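Geranyltranstransferase (Agrobacterium tumefaciens, PDB 2H8O) probably catalyses the condensation of geranyl diphosphate with isopentenyl diphosphate to give farnesyl diphosphate. Local coordinates at residues Ala113-Cys116 and Leu117-Ser121; Leu159-Ala162 and Phe163-Ile166; Gln303-Val306 and Ala307-Ser310. One frame throughout, in Å; residues are numbered along the deposited sequence.

Contact 1 (Ala113-Cys116 and Leu117-Ser121); sequences ALEC and LHCYS
His-118 N donates to Leu-114 O at 2.8 Å in a nearly straight bond, 176° at the hydrogen. It is one of four successive i to i+4 bonds in the middle of helix 104-125, a long helix of the mainly helical polyprenyl synthetase fold, buried for most of this stretch. This helix leads into the first aspartate-rich sequence of the family. The next bond, from Cys-119 N to Glu-115 O, is also 2.8 Å long. Cys-119 SG lies beside its own backbone N (chi1 -67°), which brings the sulfur to 3.3 Å from that same Glu-115 O. Further on, the helix carries a second kind of bond: Ser-121 OG donates to His-118 O at 2.6 Å, so this hydroxyl turns back to the backbone of the preceding turn. Leu-117 and Tyr-120 point to another side of the helix, where both pack on Leu-159 and Met-194. Tyr-120 CB lies 3.6 Å from Cys-116 O, and its ring meets His-124 edge to face.

Glu-115 and His-118 run side by side in the same direction. Glu-115 bends at chi2, and this brings its carboxylate up to the imidazole. The two side chains are held by different outside partners. OE2 of Glu-115 forms a salt bridge with Arg-87, while NE2 of His-118 is hydrogen-bonded to Gly-84 O. The planes of the carboxylate and the ring are 48° apart. Glu-115 OE2 sits at the ring edge, 3.7 Å from His-118 CD2.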
loop_
_atom_site.group_PDB
_atom_site.type_symbol
_atom_site.label_atom_id
_atom_site.label_comp_id
_atom_site.label_asym_id
_atom_site.label_seq_id
_atom_site.Cartn_x
_atom_site.Cartn_y
_atom_site.Cartn_z
ATOM N N ALA A 113 6.167 -3.842 -10.129
ATOM C CA ALA A 113 5.270 -3.377 -9.079
ATOM C C ALA A 113 4.381 -4.495 -8.597
ATOM O O ALA A 113 4.248 -4.729 -7.378
ATOM C CB ALA A 113 4.411 -2.247 -9.572
ATOM N N LEU A 114 3.765 -5.192 -9.548
ATOM C CA LEU A 114 2.859 -6.287 -9.204
ATOM C C LEU A 114 3.594 -7.405 -8.468
ATOM O O LEU A 114 3.067 -8.008 -7.513
ATOM C CB LEU A 114 2.177 -6.817 -10.461
ATOM C CG LEU A 114 1.218 -7.999 -10.275
ATOM C CD1 LEU A 114 0.093 -7.661 -9.265
ATOM C CD2 LEU A 114 0.645 -8.436 -11.622
ATOM N N GLU A 115 4.827 -7.676 -8.889
ATOM C CA GLU A 115 5.631 -8.670 -8.206
ATOM C C GLU A 115 5.970 -8.265 -6.766
ATOM O O GLU A 115 5.978 -9.113 -5.842
ATOM C CB GLU A 115 6.890 -8.997 -9.018
ATOM C CG GLU A 115 7.645 -10.243 -8.529
ATOM C CD GLU A 115 6.872 -11.569 -8.562
ATOM O OE1 GLU A 115 5.788 -11.668 -9.173
ATOM O OE2 GLU A 115 7.357 -12.556 -7.980
ATOM N N CYS A 116 6.289 -6.987 -6.551
ATOM C CA CYS A 116 6.540 -6.510 -5.194
ATOM C C CYS A 116 5.316 -6.783 -4.328
ATOM O O CYS A 116 5.428 -7.230 -3.205
ATOM C CB CYS A 116 6.832 -5.015 -5.153
ATOM S SG CYS A 116 8.498 -4.603 -5.660
ATOM N N LEU A 117 4.127 -6.503 -4.873
ATOM C CA LEU A 117 2.895 -6.717 -4.106
ATOM C C LEU A 117 2.691 -8.225 -3.847
ATOM O O LEU A 117 2.391 -8.639 -2.722
ATOM C CB LEU A 117 1.712 -6.054 -4.821
ATOM C CG LEU A 117 0.470 -5.838 -3.930
ATOM C CD1 LEU A 117 -0.344 -4.604 -4.345
ATOM C CD2 LEU A 117 -0.348 -7.096 -3.869
ATOM N N HIS A 118 2.810 -9.035 -4.894
ATOM C CA HIS A 118 2.739 -10.476 -4.687
ATOM C C HIS A 118 3.688 -10.934 -3.562
ATOM O O HIS A 118 3.309 -11.679 -2.666
ATOM C CB HIS A 118 3.046 -11.217 -6.004
ATOM C CG HIS A 118 3.231 -12.688 -5.834
ATOM N ND1 HIS A 118 2.225 -13.523 -5.378
ATOM C CD2 HIS A 118 4.310 -13.475 -6.060
ATOM C CE1 HIS A 118 2.688 -14.762 -5.332
ATOM N NE2 HIS A 118 3.951 -14.759 -5.736
ATOM N N CYS A 119 4.932 -10.485 -3.608
ATOM C CA CYS A 119 5.913 -10.911 -2.634
ATOM C C CYS A 119 5.591 -10.410 -1.228
ATOM O O CYS A 119 5.834 -11.121 -0.257
ATOM C CB CYS A 119 7.315 -10.507 -3.049
ATOM S SG CYS A 119 7.895 -11.392 -4.532
ATOM N N TYR A 120 5.022 -9.212 -1.103
ATOM C CA TYR A 120 4.637 -8.720 0.221
ATOM C C TYR A 120 3.624 -9.678 0.815
ATOM O O TYR A 120 3.651 -9.971 2.019
ATOM C CB TYR A 120 4.066 -7.281 0.170
ATOM C CG TYR A 120 2.584 -7.148 0.562
ATOM C CD1 TYR A 120 2.176 -7.235 1.884
ATOM C CD2 TYR A 120 1.621 -6.880 -0.404
ATOM C CE1 TYR A 120 0.846 -7.120 2.246
ATOM C CE2 TYR A 120 0.293 -6.762 -0.063
ATOM C CZ TYR A 120 -0.097 -6.866 1.262
ATOM O OH TYR A 120 -1.431 -6.745 1.658
ATOM N N SER A 121 2.687 -10.138 -0.019
ATOM C CA SER A 121 1.609 -10.973 0.487
ATOM C C SER A 121 2.168 -12.273 1.073
ATOM O O SER A 121 1.649 -12.777 2.072
ATOM C CB SER A 121 0.571 -11.225 -0.602
ATOM O OG SER A 121 0.971 -12.208 -1.543
#

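Contact 2 (Leu159-Ala162 and Phe163-Ile166); sequences LTLA and FDII
Leu-159 and Phe-163 are one turn apart on helix 148-167, an interface helix of the homodimer. Their side chains lie side by side and point the same way. Leu-159 CD1 touches the ring at Phe-163 CE2, 3.8 Å away. The second apolar pair is Leu-161 and Ile-165, whose side chains cross at a slant. Here the CG branch point of Leu-161 meets Ile-165 CD1 at 3.9 Å. Ile-165 keeps CG1 beside its backbone N (chi1 -66°), so this branch also passes close over Leu-161 O, with CG1 and O 3.2 Å apart.

The backbone bonds are uneven. Ile-165 N donates to Leu-161 O at 2.8 Å. Ile-166 N reaches Ala-162 O at 3.1 Å. One residue earlier than Leu-161, Thr-160 O receives two weak bonds, from Asp-164 N at 3.3 Å and from Phe-163 N at 3.2 Å. The second of these is strongly bent, 127° at the hydrogen.

The polar side chains turn to other partners: Thr-160 OG1 bonds to Asp-156 O in the preceding turn, and Asp-164 OD2 forms a salt bridge with Arg-187 of the second subunit.

Across the dimer, Phe-163 stacks on Phe-163 of the second subunit, and Leu-159 packs on Thr-160 of that subunit. Within its own chain the segment lies against two helices: Leu-159 and Ile-165 pack on helix 104-125, Phe-163 meets helix 175-189, and Ile-166 touches both.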
loop_
_atom_site.group_PDB
_atom_site.type_symbol
_atom_site.label_atom_id
_atom_site.label_comp_id
_atom_site.label_asym_id
_atom_site.label_seq_id
_atom_site.Cartn_x
_atom_site.Cartn_y
_atom_site.Cartn_z
ATOM N N LEU A 159 4.500 -3.510 -0.239
ATOM C CA LEU A 159 3.161 -3.067 -0.671
ATOM C C LEU A 159 3.189 -1.570 -1.060
ATOM O O LEU A 159 2.664 -1.173 -2.095
ATOM C CB LEU A 159 2.145 -3.345 0.427
ATOM C CG LEU A 159 0.758 -2.760 0.259
ATOM C CD1 LEU A 159 0.154 -3.116 -1.098
ATOM C CD2 LEU A 159 -0.159 -3.250 1.381
ATOM N N THR A 160 3.821 -0.755 -0.216
ATOM C CA THR A 160 3.938 0.680 -0.445
ATOM C C THR A 160 4.717 0.940 -1.750
ATOM O O THR A 160 4.339 1.766 -2.567
ATOM C CB THR A 160 4.613 1.381 0.741
ATOM O OG1 THR A 160 3.915 1.042 1.956
ATOM C CG2 THR A 160 4.589 2.903 0.558
ATOM N N LEU A 161 5.834 0.237 -1.901
ATOM C CA LEU A 161 6.707 0.411 -3.080
ATOM C C LEU A 161 5.999 0.077 -4.395
ATOM O O LEU A 161 6.274 0.705 -5.443
ATOM C CB LEU A 161 7.977 -0.452 -2.934
ATOM C CG LEU A 161 9.125 -0.031 -3.862
ATOM C CD1 LEU A 161 9.682 1.313 -3.416
ATOM C CD2 LEU A 161 10.178 -1.103 -3.850
ATOM N N ALA A 162 5.099 -0.910 -4.378
ATOM C CA ALA A 162 4.330 -1.264 -5.578
ATOM C C ALA A 162 3.661 -0.024 -6.171
ATOM O O ALA A 162 3.680 0.204 -7.381
ATOM C CB ALA A 162 3.310 -2.348 -5.266
ATOM N N PHE A 163 3.062 0.794 -5.310
ATOM C CA PHE A 163 2.375 2.001 -5.765
ATOM C C PHE A 163 3.325 3.091 -6.247
ATOM O O PHE A 163 3.070 3.724 -7.272
ATOM C CB PHE A 163 1.378 2.473 -4.714
ATOM C CG PHE A 163 0.236 1.524 -4.563
ATOM C CD1 PHE A 163 -0.744 1.491 -5.524
ATOM C CD2 PHE A 163 0.191 0.595 -3.527
ATOM C CE1 PHE A 163 -1.814 0.605 -5.415
ATOM C CE2 PHE A 163 -0.854 -0.288 -3.427
ATOM C CZ PHE A 163 -1.846 -0.292 -4.367
ATOM N N ASP A 164 4.441 3.253 -5.534
ATOM C CA ASP A 164 5.532 4.106 -6.010
ATOM C C ASP A 164 5.982 3.720 -7.424
ATOM O O ASP A 164 6.109 4.565 -8.285
ATOM C CB ASP A 164 6.713 4.034 -5.033
ATOM C CG ASP A 164 7.793 5.068 -5.311
ATOM O OD1 ASP A 164 7.573 6.022 -6.087
ATOM O OD2 ASP A 164 8.890 4.935 -4.720
ATOM N N ILE A 165 6.225 2.434 -7.653
ATOM C CA ILE A 165 6.745 1.968 -8.934
ATOM C C ILE A 165 5.763 2.249 -10.063
ATOM O O ILE A 165 6.149 2.687 -11.150
ATOM C CB ILE A 165 7.066 0.467 -8.876
ATOM C CG1 ILE A 165 8.217 0.215 -7.905
ATOM C CG2 ILE A 165 7.405 -0.084 -10.272
ATOM C CD1 ILE A 165 8.323 -1.226 -7.470
ATOM N N ILE A 166 4.479 2.031 -9.801
ATOM C CA ILE A 166 3.500 2.323 -10.848
ATOM C C ILE A 166 3.425 3.804 -11.187
ATOM O O ILE A 166 3.398 4.176 -12.360
ATOM C CB ILE A 166 2.125 1.828 -10.467
ATOM C CG1 ILE A 166 2.118 0.309 -10.507
ATOM C CG2 ILE A 166 1.030 2.380 -11.419
ATOM C CD1 ILE A 166 0.864 -0.299 -9.956
#

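Contact 3 (Gln303-Val306 and Ala307-Ser310); sequences QEQV and AEAS
Val-306 and Ser-310 lie one helical turn apart on helix 295-312, and the serine turns back on the valine. Ser-310 OG stands beside its own backbone N (chi1 -57°), which directs the hydroxyl to Val-306 O at 2.8 Å. Ser-310 N also donates to this oxygen, at 3.0 Å. Both donors belong to Ser-310, and they reach the oxygen from opposite faces of the carbonyl plane. This is the familiar way for a serine within a helix to bond to the preceding turn. Val-306 CG1 lies near the hydroxyl, 4.2 Å from Ser-310 OG.

Glu-304 and Glu-308 lie on another side of the helix, also one turn apart. Glu-308 has CG beside its backbone N and is extended beyond it. Its stem lies back along the preceding turn, with CG 3.3 Å from Glu-304 O. The two carboxylates are not in contact: Glu-304 OE1 and Glu-308 OE2 are 4.9 Å apart. A water lies between them. It donates to Glu-308 OE2 at 2.9 Å and weakly to Glu-304 OE1 at 3.4 Å, which probably eases the meeting of like charges. A salt bridge from Glu-308 OE1 to Lys-253 probably helps as well.

Gln-305 and Ala-309 turn to helix 241-267, where Gln-305 OE1 bonds to Ser-257 OG and Ala-309 packs on Phe-250. Val-306, Ala-309 and Ser-310 touch helix 321-331. The turn is therefore packed against two neighbouring helices, while Ala-307 is exposed.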
loop_
_atom_site.group_PDB
_atom_site.type_symbol
_atom_site.label_atom_id
_atom_site.label_comp_id
_atom_site.label_asym_id
_atom_site.label_seq_id
_atom_site.Cartn_x
_atom_site.Cartn_y
_atom_site.Cartn_z
ATOM N N GLN A 303 -9.820 -28.119 -18.559
ATOM C CA GLN A 303 -9.766 -28.228 -20.002
ATOM C C GLN A 303 -10.687 -27.190 -20.655
ATOM O O GLN A 303 -10.321 -26.573 -21.648
ATOM C CB GLN A 303 -10.189 -29.640 -20.416
ATOM C CG GLN A 303 -9.581 -30.155 -21.706
ATOM C CD GLN A 303 -10.013 -31.591 -22.031
ATOM O OE1 GLN A 303 -10.904 -32.151 -21.389
ATOM N NE2 GLN A 303 -9.379 -32.187 -23.040
ATOM N N GLU A 304 -11.884 -27.021 -20.096
ATOM C CA GLU A 304 -12.852 -26.035 -20.578
ATOM C C GLU A 304 -12.304 -24.616 -20.484
ATOM O O GLU A 304 -12.424 -23.838 -21.427
ATOM C CB GLU A 304 -14.157 -26.100 -19.775
ATOM C CG GLU A 304 -15.022 -27.318 -20.054
ATOM C CD GLU A 304 -16.195 -27.439 -19.083
ATOM O OE1 GLU A 304 -16.588 -26.420 -18.459
ATOM O OE2 GLU A 304 -16.735 -28.562 -18.942
ATOM N N GLN A 305 -11.711 -24.292 -19.340
ATOM C CA GLN A 305 -11.164 -22.948 -19.102
ATOM C C GLN A 305 -10.009 -22.597 -20.033
ATOM O O GLN A 305 -9.886 -21.444 -20.457
ATOM C CB GLN A 305 -10.746 -22.790 -17.637
ATOM C CG GLN A 305 -11.939 -22.613 -16.734
ATOM C CD GLN A 305 -11.656 -22.921 -15.297
ATOM O OE1 GLN A 305 -10.521 -23.225 -14.918
ATOM N NE2 GLN A 305 -12.690 -22.835 -14.470
ATOM N N VAL A 306 -9.169 -23.576 -20.370
ATOM C CA VAL A 306 -8.104 -23.341 -21.340
ATOM C C VAL A 306 -8.696 -23.063 -22.714
ATOM O O VAL A 306 -8.229 -22.184 -23.428
ATOM C CB VAL A 306 -7.113 -24.534 -21.453
ATOM C CG1 VAL A 306 -6.174 -24.325 -22.615
ATOM C CG2 VAL A 306 -6.334 -24.696 -20.166
ATOM N N ALA A 307 -9.719 -23.831 -23.088
ATOM C CA ALA A 307 -10.399 -23.616 -24.350
ATOM C C ALA A 307 -11.053 -22.225 -24.405
ATOM O O ALA A 307 -10.935 -21.520 -25.402
ATOM C CB ALA A 307 -11.457 -24.702 -24.556
ATOM N N GLU A 308 -11.718 -21.836 -23.324
ATOM C CA GLU A 308 -12.353 -20.524 -23.237
ATOM C C GLU A 308 -11.327 -19.399 -23.297
ATOM O O GLU A 308 -11.551 -18.390 -23.967
ATOM C CB GLU A 308 -13.164 -20.401 -21.952
ATOM C CG GLU A 308 -14.402 -21.278 -21.953
ATOM C CD GLU A 308 -15.067 -21.355 -20.612
ATOM O OE1 GLU A 308 -14.523 -20.806 -19.628
ATOM O OE2 GLU A 308 -16.161 -21.954 -20.536
ATOM N N ALA A 309 -10.222 -19.584 -22.582
ATOM C CA ALA A 309 -9.121 -18.615 -22.579
ATOM C C ALA A 309 -8.579 -18.408 -23.990
ATOM O O ALA A 309 -8.380 -17.280 -24.452
ATOM C CB ALA A 309 -8.000 -19.092 -21.632
ATOM N N SER A 310 -8.357 -19.512 -24.685
ATOM C CA SER A 310 -7.862 -19.480 -26.061
ATOM C C SER A 310 -8.822 -18.800 -27.031
ATOM O O SER A 310 -8.404 -18.041 -27.917
ATOM C CB SER A 310 -7.566 -20.900 -26.531
ATOM O OG SER A 310 -6.634 -21.502 -25.653
HETATM O O HOH W 1 -15.954 -23.172 -17.930
#

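How the contacts relate
The contacts follow one another along the chain as 1, 2 and 3, each within a single helix: 104-125, 148-167 and 295-312. Contacts 1 and 2 have centres 9 Å apart and touch directly. Ala-113 CB meets Ile-166 CG1 at 3.6 Å, and Leu-117 CD1 meets Leu-159 CD1 at 3.6 Å. Together they pack helix 104-125 against helix 148-167, which carries most of the dimer contacts described here. Contact 3 is remote, its centre about 27 Å from that of contact 1 and 33 Å from that of contact 2. It lies on the opposite side of the chain's centre from contact 2, on a partly buried stretch that no other chain of the assembly touches.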